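Local coordinates for beta-lactamase/D-alanine Carboxypeptidase (Yersinia pestis, PDB 3RJU), which probably cleaves beta-lactams or D-alanine-ended peptides as a serine enzyme of the clan shared by beta-lactamases and penicillin-binding proteins, at residues Q12-I17 and V37-G42; G25-V30 and S231-M236; R59-T64 and P130-P135; H110-T115 and D165-A170. All coordinates share one frame; numbering follows the deposited sequence.

Interaction 1: residues Q12-I17 and V37-G42; sequences QYAEHI and VNRSFG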
# COMPACT_ATOMS: atom_id res chain seq x y z
N GLN A 12 -11.45 6.15 22.52
CA GLN A 12 -11.87 4.84 23.01
C GLN A 12 -10.96 3.71 22.51
O GLN A 12 -10.90 2.64 23.12
CB GLN A 12 -13.31 4.54 22.60
CG GLN A 12 -14.36 5.42 23.24
CD GLN A 12 -15.72 5.24 22.55
OE1 GLN A 12 -15.92 4.27 21.81
NE2 GLN A 12 -16.62 6.17 22.76
N TYR A 13 -10.26 3.95 21.39
CA TYR A 13 -9.50 2.90 20.71
C TYR A 13 -8.01 3.13 20.62
O TYR A 13 -7.25 2.17 20.60
CB TYR A 13 -10.04 2.67 19.28
CG TYR A 13 -11.38 1.98 19.32
CD1 TYR A 13 -11.45 0.60 19.34
CD2 TYR A 13 -12.57 2.71 19.41
CE1 TYR A 13 -12.66 -0.05 19.41
CE2 TYR A 13 -13.80 2.06 19.48
CZ TYR A 13 -13.83 0.68 19.48
OH TYR A 13 -15.03 0.02 19.56
N ALA A 14 -7.59 4.39 20.51
CA ALA A 14 -6.22 4.68 20.09
C ALA A 14 -5.16 4.08 21.02
O ALA A 14 -4.23 3.40 20.59
CB ALA A 14 -6.00 6.18 19.92
N GLU A 15 -5.30 4.34 22.32
CA GLU A 15 -4.32 3.83 23.26
C GLU A 15 -4.35 2.30 23.32
O GLU A 15 -3.31 1.65 23.48
CB GLU A 15 -4.49 4.45 24.65
CG GLU A 15 -3.20 4.41 25.44
CD GLU A 15 -3.27 5.18 26.74
OE1 GLU A 15 -2.27 5.84 27.09
OE2 GLU A 15 -4.33 5.11 27.41
N HIS A 16 -5.53 1.71 23.16
CA HIS A 16 -5.61 0.25 23.13
C HIS A 16 -4.85 -0.34 21.95
O HIS A 16 -4.17 -1.36 22.10
CB HIS A 16 -7.06 -0.23 23.08
CG HIS A 16 -7.79 -0.06 24.37
ND1 HIS A 16 -7.20 -0.26 25.60
CD2 HIS A 16 -9.07 0.30 24.63
CE1 HIS A 16 -8.08 -0.02 26.55
NE2 HIS A 16 -9.22 0.31 25.99
N ILE A 17 -4.96 0.29 20.77
CA ILE A 17 -4.25 -0.18 19.60
C ILE A 17 -2.75 -0.08 19.84
O ILE A 17 -1.99 -1.01 19.51
CB ILE A 17 -4.65 0.63 18.35
CG1 ILE A 17 -6.12 0.38 18.03
CG2 ILE A 17 -3.75 0.28 17.15
CD1 ILE A 17 -6.73 1.38 17.03
N VAL A 37 -8.52 13.71 13.19
CA VAL A 37 -8.04 13.42 14.54
C VAL A 37 -6.72 12.68 14.40
O VAL A 37 -6.64 11.65 13.73
CB VAL A 37 -9.05 12.57 15.35
CG1 VAL A 37 -8.52 12.31 16.77
CG2 VAL A 37 -10.41 13.26 15.42
N ASN A 38 -5.68 13.24 15.00
CA ASN A 38 -4.36 12.64 15.01
C ASN A 38 -3.97 12.22 16.42
O ASN A 38 -4.22 12.97 17.36
CB ASN A 38 -3.32 13.64 14.50
CG ASN A 38 -3.43 13.87 13.01
OD1 ASN A 38 -3.16 12.97 12.22
ND2 ASN A 38 -3.80 15.08 12.62
N ARG A 39 -3.38 11.04 16.55
CA ARG A 39 -2.85 10.61 17.84
C ARG A 39 -1.47 10.01 17.60
O ARG A 39 -1.23 9.36 16.57
CB ARG A 39 -3.76 9.57 18.52
CG ARG A 39 -5.15 10.06 18.87
CD ARG A 39 -5.11 11.17 19.91
NE ARG A 39 -6.45 11.54 20.35
CZ ARG A 39 -7.06 12.67 20.01
NH1 ARG A 39 -6.42 13.54 19.24
NH2 ARG A 39 -8.28 12.94 20.46
N SER A 40 -0.56 10.26 18.53
CA SER A 40 0.78 9.70 18.48
C SER A 40 1.11 9.12 19.85
O SER A 40 0.77 9.71 20.88
CB SER A 40 1.82 10.77 18.14
OG SER A 40 1.54 11.37 16.89
N PHE A 41 1.78 7.98 19.86
CA PHE A 41 2.14 7.32 21.11
C PHE A 41 3.53 6.74 21.04
O PHE A 41 4.03 6.40 19.96
CB PHE A 41 1.20 6.15 21.38
CG PHE A 41 -0.24 6.52 21.45
CD1 PHE A 41 -0.80 6.95 22.64
CD2 PHE A 41 -1.06 6.41 20.33
CE1 PHE A 41 -2.15 7.30 22.70
CE2 PHE A 41 -2.40 6.75 20.39
CZ PHE A 41 -2.94 7.20 21.58
N GLY A 42 4.14 6.56 22.21
CA GLY A 42 5.40 5.85 22.29
C GLY A 42 6.59 6.68 21.85
O GLY A 42 6.64 7.88 22.10
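A14 meets the ring of F41 at its edge: the methyl CB lies near the ring plane, 3.6 Å from F41 CZ. E15 takes the next corner, its CG 4.1 Å from F41 CE1, and its chain crosses that of F41 at about a right angle. With chi1 at -156°, CG of E15 stands anti to the backbone N, and the extended chain leads the carboxylate outward to the exposed side of the helix. A second strand residue, R39, touches the same methyl, A14 CB being 4.1 Å from R39 CG.

Beyond CG the arginine bends at chi2, and V37 CG1 lies over one guanidinium face, toward its rim. Its NH1 donates to N38 O at 2.9 Å, while NE forms a salt bridge with D11, so the polar end is tied both to its own strand and to the helix before A14.

The axes of segments 12-17 and 37-42 pass 9.3 Å apart and run in the same general direction, 27° apart. Helix 6-20 packs on outermost strand 35-42, with F18 beside F41, and on strand 25-32, where A14 touches L28. Helix 336-349 joins it beside the antiparallel sheet, I17 meeting M338, in the alpha-beta sandwich of the serine beta-lactamase family.

Interaction 2: residues G25-V30 and S231-M236; sequences GMALVV and STPEDM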
# COMPACT_ATOMS: atom_id res chain seq x y z
N GLY A 25 6.53 2.77 18.71
CA GLY A 25 5.90 4.05 18.45
C GLY A 25 4.72 3.88 17.52
O GLY A 25 4.65 2.89 16.78
N MSE A 26 3.80 4.83 17.54
CA MSE A 26 2.61 4.76 16.70
C MSE A 26 2.14 6.15 16.29
O MSE A 26 2.16 7.09 17.10
CB MSE A 26 1.48 4.05 17.44
CG MSE A 26 0.18 3.98 16.65
SE MSE A 26 -1.11 2.91 17.61
CE MSE A 26 -2.66 3.98 17.46
N ALA A 27 1.71 6.28 15.03
CA ALA A 27 0.92 7.42 14.62
C ALA A 27 -0.40 6.94 14.03
O ALA A 27 -0.43 5.99 13.23
CB ALA A 27 1.67 8.28 13.60
N LEU A 28 -1.48 7.60 14.41
CA LEU A 28 -2.82 7.26 13.97
C LEU A 28 -3.45 8.52 13.36
O LEU A 28 -3.43 9.60 13.98
CB LEU A 28 -3.67 6.79 15.17
CG LEU A 28 -5.13 6.41 14.89
CD1 LEU A 28 -5.25 5.12 14.08
CD2 LEU A 28 -5.87 6.26 16.22
N VAL A 29 -4.02 8.37 12.16
CA VAL A 29 -4.64 9.47 11.46
C VAL A 29 -6.06 9.05 11.13
O VAL A 29 -6.27 8.04 10.44
CB VAL A 29 -3.92 9.79 10.13
CG1 VAL A 29 -4.65 10.91 9.36
CG2 VAL A 29 -2.46 10.18 10.40
N VAL A 30 -7.03 9.83 11.60
CA VAL A 30 -8.43 9.53 11.37
C VAL A 30 -9.07 10.69 10.63
O VAL A 30 -8.98 11.84 11.08
CB VAL A 30 -9.18 9.29 12.71
CG1 VAL A 30 -10.66 8.99 12.46
CG2 VAL A 30 -8.54 8.15 13.50
N SER A 231 7.12 7.86 3.80
CA SER A 231 6.22 8.99 3.90
C SER A 231 6.20 9.54 5.33
O SER A 231 7.13 9.28 6.12
CB SER A 231 4.81 8.60 3.42
OG SER A 231 3.97 9.73 3.26
N THR A 232 5.16 10.29 5.67
CA THR A 232 4.97 10.75 7.04
C THR A 232 3.49 10.68 7.34
O THR A 232 2.67 10.61 6.42
CB THR A 232 5.40 12.22 7.20
OG1 THR A 232 4.60 13.02 6.30
CG2 THR A 232 6.90 12.42 6.90
N PRO A 233 3.11 10.72 8.63
CA PRO A 233 1.68 10.74 8.90
C PRO A 233 0.97 11.91 8.21
O PRO A 233 -0.11 11.71 7.64
CB PRO A 233 1.63 10.88 10.43
CG PRO A 233 2.90 10.13 10.89
CD PRO A 233 3.92 10.55 9.85
N GLU A 234 1.54 13.11 8.22
CA GLU A 234 0.83 14.24 7.64
C GLU A 234 0.70 14.10 6.11
O GLU A 234 -0.34 14.47 5.54
CB GLU A 234 1.48 15.59 8.04
CG GLU A 234 2.81 15.86 7.37
CD GLU A 234 3.57 17.02 7.98
OE1 GLU A 234 3.00 17.73 8.85
OE2 GLU A 234 4.73 17.24 7.57
N ASP A 235 1.72 13.57 5.45
CA ASP A 235 1.63 13.35 4.00
C ASP A 235 0.54 12.33 3.71
O ASP A 235 -0.24 12.50 2.75
CB ASP A 235 2.95 12.83 3.41
CG ASP A 235 3.99 13.92 3.19
OD1 ASP A 235 3.84 15.05 3.68
OD2 ASP A 235 4.99 13.63 2.51
N MSE A 236 0.50 11.26 4.50
CA MSE A 236 -0.49 10.21 4.29
C MSE A 236 -1.90 10.69 4.57
O MSE A 236 -2.85 10.22 3.92
CB MSE A 236 -0.15 8.96 5.11
CG MSE A 236 1.16 8.29 4.69
SE MSE A 236 1.16 7.82 2.79
CE MSE A 236 -0.44 6.73 2.83
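P233 has the most surface buried here, and it fills the angle between A27 and V29, two alternate residues of strand 25-32 whose CB atoms both face it. The tighter touch is at the ring's outer corner, where P233 CG lies 3.5 Å from A27 CB. The ring's CB is shared more evenly, being 4.1 Å from A27 CB and 4.1 Å from V29 CG2.

V29 comes to the proline at about a right angle. Its chi1 of 177° sets CG1 anti to the backbone N and leaves CG2 beside that N, and it is CG2 that does the touching. This methyl also rests 3.9 Å from P233 O, a contact of carbon with a carbonyl oxygen in the first helical turn. No hydrogen bond crosses between the segments; the fit is one of methyls and a proline ring, with one carbonyl oxygen at its margin.

The proline opens the helix, right after the N-cap T232. The OG1 of T232 accepts from D235 N at 3.1 Å, with an N-H...O angle of 159°. D235 OD2 in turn is held by N195 N and T196 OG1, which ties the cap to a preceding loop.

Strand 25-32 lies between strands 35-42 and 321-328, and A27 also touches V326 of the latter. Helix 233-241 begins against one face of this sheet, while on the other face M26, a selenomethionine, packs on I17 of helix 6-20, giving two helical layers with the sheet between.

Interaction 3: residues R59-T64 and P130-P135; sequences RIASIT and PVFTWP
The CA atoms of A61 and F132 stay 8.8 Å apart, in two irregular segments, and F132 is the third residue of a type II turn from P130 to T133. The segment 59-64 carries S62 of an apparent SxxK motif, consistent with the nucleophile site of serine beta-lactamases and penicillin-binding proteins; S62 OG is hydrogen-bonded to K65 NZ and to O3 of a citrate probably taken up from the crystallisation liquor.

Side chains bridge the gap. R59 and V131 come from opposite directions, and V131 CG1 sits over the centre of one guanidinium face, 3.8 Å above its plane. The extended R59 chain slides past F132, whose ring edge receives NH1 near its plane, with CD2 4.0 Å away. Ring and guanidinium planes are inclined by 48°. F132 then reaches A61 with CZ, 4.0 Å from A61 CA, while V131 CG2 covers the centre of one face of its ring. The two methyls of V131 thus cover a face of each flat group.

R59 NH2 is held by the carbonyls of R216 and S215, which fixes the guanidinium from beyond this contact. A water also accepts from R59 NH1 at 3.0 Å and donates to V131 O at 3.3 Å.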
# COMPACT_ATOMS: atom_id res chain seq x y z
N ARG A 59 8.23 4.01 6.94
CA ARG A 59 8.09 3.16 5.76
C ARG A 59 6.62 2.76 5.64
O ARG A 59 6.07 2.15 6.58
CB ARG A 59 8.95 1.90 5.87
CG ARG A 59 10.44 2.19 6.05
CD ARG A 59 11.24 0.89 5.94
NE ARG A 59 12.65 1.04 6.31
CZ ARG A 59 13.65 1.22 5.44
NH1 ARG A 59 13.41 1.31 4.13
NH2 ARG A 59 14.89 1.31 5.88
N ILE A 60 5.98 3.08 4.53
CA ILE A 60 4.58 2.67 4.39
C ILE A 60 4.44 1.23 3.88
O ILE A 60 3.34 0.69 3.83
CB ILE A 60 3.72 3.65 3.55
CG1 ILE A 60 4.10 3.60 2.06
CG2 ILE A 60 3.85 5.09 4.10
CD1 ILE A 60 3.18 4.48 1.18
N ALA A 61 5.57 0.63 3.50
CA ALA A 61 5.57 -0.74 3.02
C ALA A 61 4.52 -0.88 1.91
O ALA A 61 4.45 -0.02 1.04
CB ALA A 61 5.34 -1.75 4.17
N SER A 62 3.69 -1.92 1.95
CA SER A 62 2.81 -2.22 0.81
C SER A 62 1.64 -1.26 0.57
O SER A 62 0.87 -1.43 -0.39
CB SER A 62 2.33 -3.68 0.86
OG SER A 62 3.43 -4.56 0.74
N ILE A 63 1.47 -0.25 1.42
CA ILE A 63 0.55 0.83 1.05
C ILE A 63 1.04 1.40 -0.29
O ILE A 63 0.25 1.95 -1.09
CB ILE A 63 0.48 1.94 2.15
CG1 ILE A 63 0.01 1.36 3.49
CG2 ILE A 63 -0.44 3.05 1.73
CD1 ILE A 63 -1.33 0.69 3.46
N THR A 64 2.33 1.24 -0.55
CA THR A 64 2.96 1.62 -1.83
C THR A 64 2.15 1.09 -3.02
O THR A 64 1.99 1.78 -4.02
CB THR A 64 4.40 1.05 -1.93
OG1 THR A 64 5.23 1.69 -0.96
CG2 THR A 64 5.00 1.31 -3.34
N PRO A 130 18.97 -6.30 2.91
CA PRO A 130 18.29 -5.10 3.41
C PRO A 130 16.97 -4.84 2.68
O PRO A 130 16.88 -5.03 1.46
CB PRO A 130 19.29 -3.97 3.12
CG PRO A 130 20.23 -4.52 2.11
CD PRO A 130 20.31 -6.00 2.38
N VAL A 131 15.96 -4.40 3.42
CA VAL A 131 14.60 -4.34 2.89
C VAL A 131 14.46 -3.38 1.70
O VAL A 131 15.04 -2.30 1.68
CB VAL A 131 13.59 -3.98 4.03
CG1 VAL A 131 13.68 -2.51 4.39
CG2 VAL A 131 12.18 -4.36 3.63
N PHE A 132 13.68 -3.80 0.70
CA PHE A 132 13.36 -2.96 -0.45
C PHE A 132 14.57 -2.61 -1.31
O PHE A 132 14.62 -1.54 -1.92
CB PHE A 132 12.62 -1.69 -0.00
CG PHE A 132 11.40 -1.97 0.82
CD1 PHE A 132 10.51 -2.97 0.44
CD2 PHE A 132 11.14 -1.25 1.99
CE1 PHE A 132 9.39 -3.27 1.20
CE2 PHE A 132 10.01 -1.54 2.76
CZ PHE A 132 9.13 -2.55 2.35
N THR A 133 15.52 -3.53 -1.40
CA THR A 133 16.70 -3.28 -2.22
C THR A 133 16.97 -4.34 -3.29
O THR A 133 17.71 -4.06 -4.23
CB THR A 133 17.99 -3.09 -1.36
OG1 THR A 133 18.32 -4.33 -0.72
CG2 THR A 133 17.79 -2.00 -0.30
N TRP A 134 16.39 -5.53 -3.16
CA TRP A 134 16.57 -6.61 -4.14
C TRP A 134 15.23 -7.32 -4.37
O TRP A 134 14.49 -7.56 -3.41
CB TRP A 134 17.61 -7.63 -3.62
CG TRP A 134 17.97 -8.65 -4.67
CD1 TRP A 134 19.06 -8.64 -5.49
CD2 TRP A 134 17.21 -9.82 -5.03
NE1 TRP A 134 19.03 -9.72 -6.34
CE2 TRP A 134 17.91 -10.46 -6.08
CE3 TRP A 134 16.01 -10.38 -4.58
CZ2 TRP A 134 17.45 -11.63 -6.68
CZ3 TRP A 134 15.55 -11.53 -5.18
CH2 TRP A 134 16.27 -12.16 -6.22
N PRO A 135 14.91 -7.69 -5.63
CA PRO A 135 15.71 -7.53 -6.86
C PRO A 135 15.64 -6.11 -7.40
O PRO A 135 14.67 -5.38 -7.14
CB PRO A 135 15.03 -8.47 -7.85
CG PRO A 135 13.57 -8.47 -7.41
CD PRO A 135 13.67 -8.44 -5.89
O HOH W 1 16.04 0.56 2.91

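Interaction 4: residues H110-T115 and D165-A170; sequences HLASHT and DLLADA
L111 points one branch at the backbone of L167 rather than at the end of its side chain. L111 CD1 lies 3.8 Å from L167 CA, with N and CB of the same residue also close, so the methyl lies along the helix main chain. The CB atoms of the two leucines are themselves only 4.1 Å apart, which means the pair meets near the roots of both side chains. L111 has CG beside its own backbone N, chi1 -57°, and a nearly straight chi2 of 172° carries CD1 forward onto helix 165-170.

L167 turns differently, its CG anti to the backbone N, chi1 178°, and the chain runs away from L111 CD1 toward A112. There CD2 of L167 comes 4.1 Å from A112 CB. Each segment therefore offers one branched side chain to a small or backbone surface of the other.

The segment 110-115 ends its helix in a Schellman motif, with H114 at positive phi and T115 N bonded to H110 O at 3.0 Å. The H114 ring stacks on Y159, the tyrosine of what is probably the YxN element of the active site, while A112 and L167 also pack on helix 64-77, at M72 and T68.

All four touching residues are buried, and the contact rests on packing of aliphatic side chains on each other and on the main chain of L167. With no directional bond between the segments, shape fit sets how they meet, and their orientation is fixed by bonds made elsewhere, such as D169 to R140.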
# COMPACT_ATOMS: atom_id res chain seq x y z
N HIS A 110 -3.73 -7.93 -14.15
CA HIS A 110 -3.36 -9.12 -13.39
C HIS A 110 -2.27 -8.80 -12.38
O HIS A 110 -2.29 -9.30 -11.25
CB HIS A 110 -2.91 -10.27 -14.30
CG HIS A 110 -3.96 -10.72 -15.27
ND1 HIS A 110 -3.78 -10.71 -16.63
CD2 HIS A 110 -5.22 -11.19 -15.05
CE1 HIS A 110 -4.87 -11.16 -17.23
NE2 HIS A 110 -5.77 -11.45 -16.29
N LEU A 111 -1.30 -7.99 -12.78
CA LEU A 111 -0.25 -7.60 -11.84
C LEU A 111 -0.87 -6.84 -10.67
O LEU A 111 -0.49 -7.06 -9.51
CB LEU A 111 0.80 -6.71 -12.53
CG LEU A 111 1.48 -7.32 -13.76
CD1 LEU A 111 2.33 -6.23 -14.43
CD2 LEU A 111 2.33 -8.52 -13.40
N ALA A 112 -1.81 -5.94 -10.96
CA ALA A 112 -2.38 -5.09 -9.91
C ALA A 112 -3.31 -5.83 -8.94
O ALA A 112 -3.48 -5.42 -7.79
CB ALA A 112 -3.12 -3.89 -10.53
N SER A 113 -3.94 -6.89 -9.43
CA SER A 113 -4.90 -7.66 -8.64
C SER A 113 -4.33 -8.99 -8.09
O SER A 113 -5.08 -9.81 -7.53
CB SER A 113 -6.15 -7.97 -9.49
OG SER A 113 -5.80 -8.73 -10.65
N HIS A 114 -3.03 -9.22 -8.24
CA HIS A 114 -2.37 -10.42 -7.71
C HIS A 114 -2.78 -11.72 -8.40
O HIS A 114 -2.67 -12.83 -7.83
CB HIS A 114 -2.55 -10.55 -6.18
CG HIS A 114 -2.10 -9.34 -5.43
ND1 HIS A 114 -0.77 -8.97 -5.33
CD2 HIS A 114 -2.81 -8.39 -4.78
CE1 HIS A 114 -0.69 -7.84 -4.63
NE2 HIS A 114 -1.91 -7.48 -4.29
N THR A 115 -3.25 -11.59 -9.64
CA THR A 115 -3.75 -12.77 -10.36
C THR A 115 -2.88 -13.17 -11.56
O THR A 115 -3.32 -13.93 -12.44
CB THR A 115 -5.21 -12.56 -10.83
OG1 THR A 115 -5.29 -11.38 -11.63
CG2 THR A 115 -6.14 -12.45 -9.60
N ASP A 165 6.35 -4.63 -8.71
CA ASP A 165 7.52 -3.90 -9.21
C ASP A 165 7.61 -4.00 -10.74
O ASP A 165 7.97 -3.02 -11.41
CB ASP A 165 8.78 -4.36 -8.48
CG ASP A 165 8.75 -3.98 -7.03
OD1 ASP A 165 8.40 -2.80 -6.77
OD2 ASP A 165 9.01 -4.84 -6.16
N LEU A 166 7.27 -5.16 -11.29
CA LEU A 166 7.15 -5.25 -12.75
C LEU A 166 6.10 -4.26 -13.28
O LEU A 166 6.29 -3.68 -14.34
CB LEU A 166 6.82 -6.67 -13.21
CG LEU A 166 7.94 -7.70 -13.01
CD1 LEU A 166 7.43 -9.13 -13.22
CD2 LEU A 166 9.15 -7.42 -13.91
N LEU A 167 5.01 -4.08 -12.55
CA LEU A 167 4.00 -3.10 -12.94
C LEU A 167 4.60 -1.69 -12.97
O LEU A 167 4.39 -0.94 -13.93
CB LEU A 167 2.80 -3.14 -11.99
CG LEU A 167 1.68 -2.14 -12.24
CD1 LEU A 167 1.13 -2.24 -13.67
CD2 LEU A 167 0.57 -2.33 -11.20
N ALA A 168 5.34 -1.34 -11.92
CA ALA A 168 5.97 -0.01 -11.88
C ALA A 168 6.90 0.14 -13.07
O ALA A 168 6.91 1.19 -13.70
CB ALA A 168 6.74 0.20 -10.58
N ASP A 169 7.66 -0.91 -13.38
CA ASP A 169 8.58 -0.89 -14.53
C ASP A 169 7.80 -0.59 -15.82
O ASP A 169 8.25 0.19 -16.69
CB ASP A 169 9.30 -2.23 -14.70
CG ASP A 169 10.16 -2.62 -13.49
OD1 ASP A 169 10.53 -1.76 -12.66
OD2 ASP A 169 10.49 -3.83 -13.39
N ALA A 170 6.66 -1.26 -15.97
CA ALA A 170 5.86 -1.12 -17.18
C ALA A 170 5.31 0.30 -17.29
O ALA A 170 5.31 0.90 -18.37
CB ALA A 170 4.72 -2.14 -17.17

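Interactions 1 and 2 work on the same sheet: strands 35-42 and 25-32 are neighbours, joined by L28 N to R39 O at 2.8 Å, and their helices cover its two faces. Interaction 1 is only partly buried and joins ring packing to an arginine whose salt bridge lies just beyond the contact, whereas interaction 2 is fully buried and largely apolar. Interaction 4, equally buried, pairs helix with helix on the opposite side of the chain's centre, about 34 Å from interaction 1 between centres. Interaction 3 is partly buried, joins loops beside the probable active site and alone puts a guanidinium face and a water between its two segments. It touches interaction 2 at several points, among them S231 on I60 and M236 on I63.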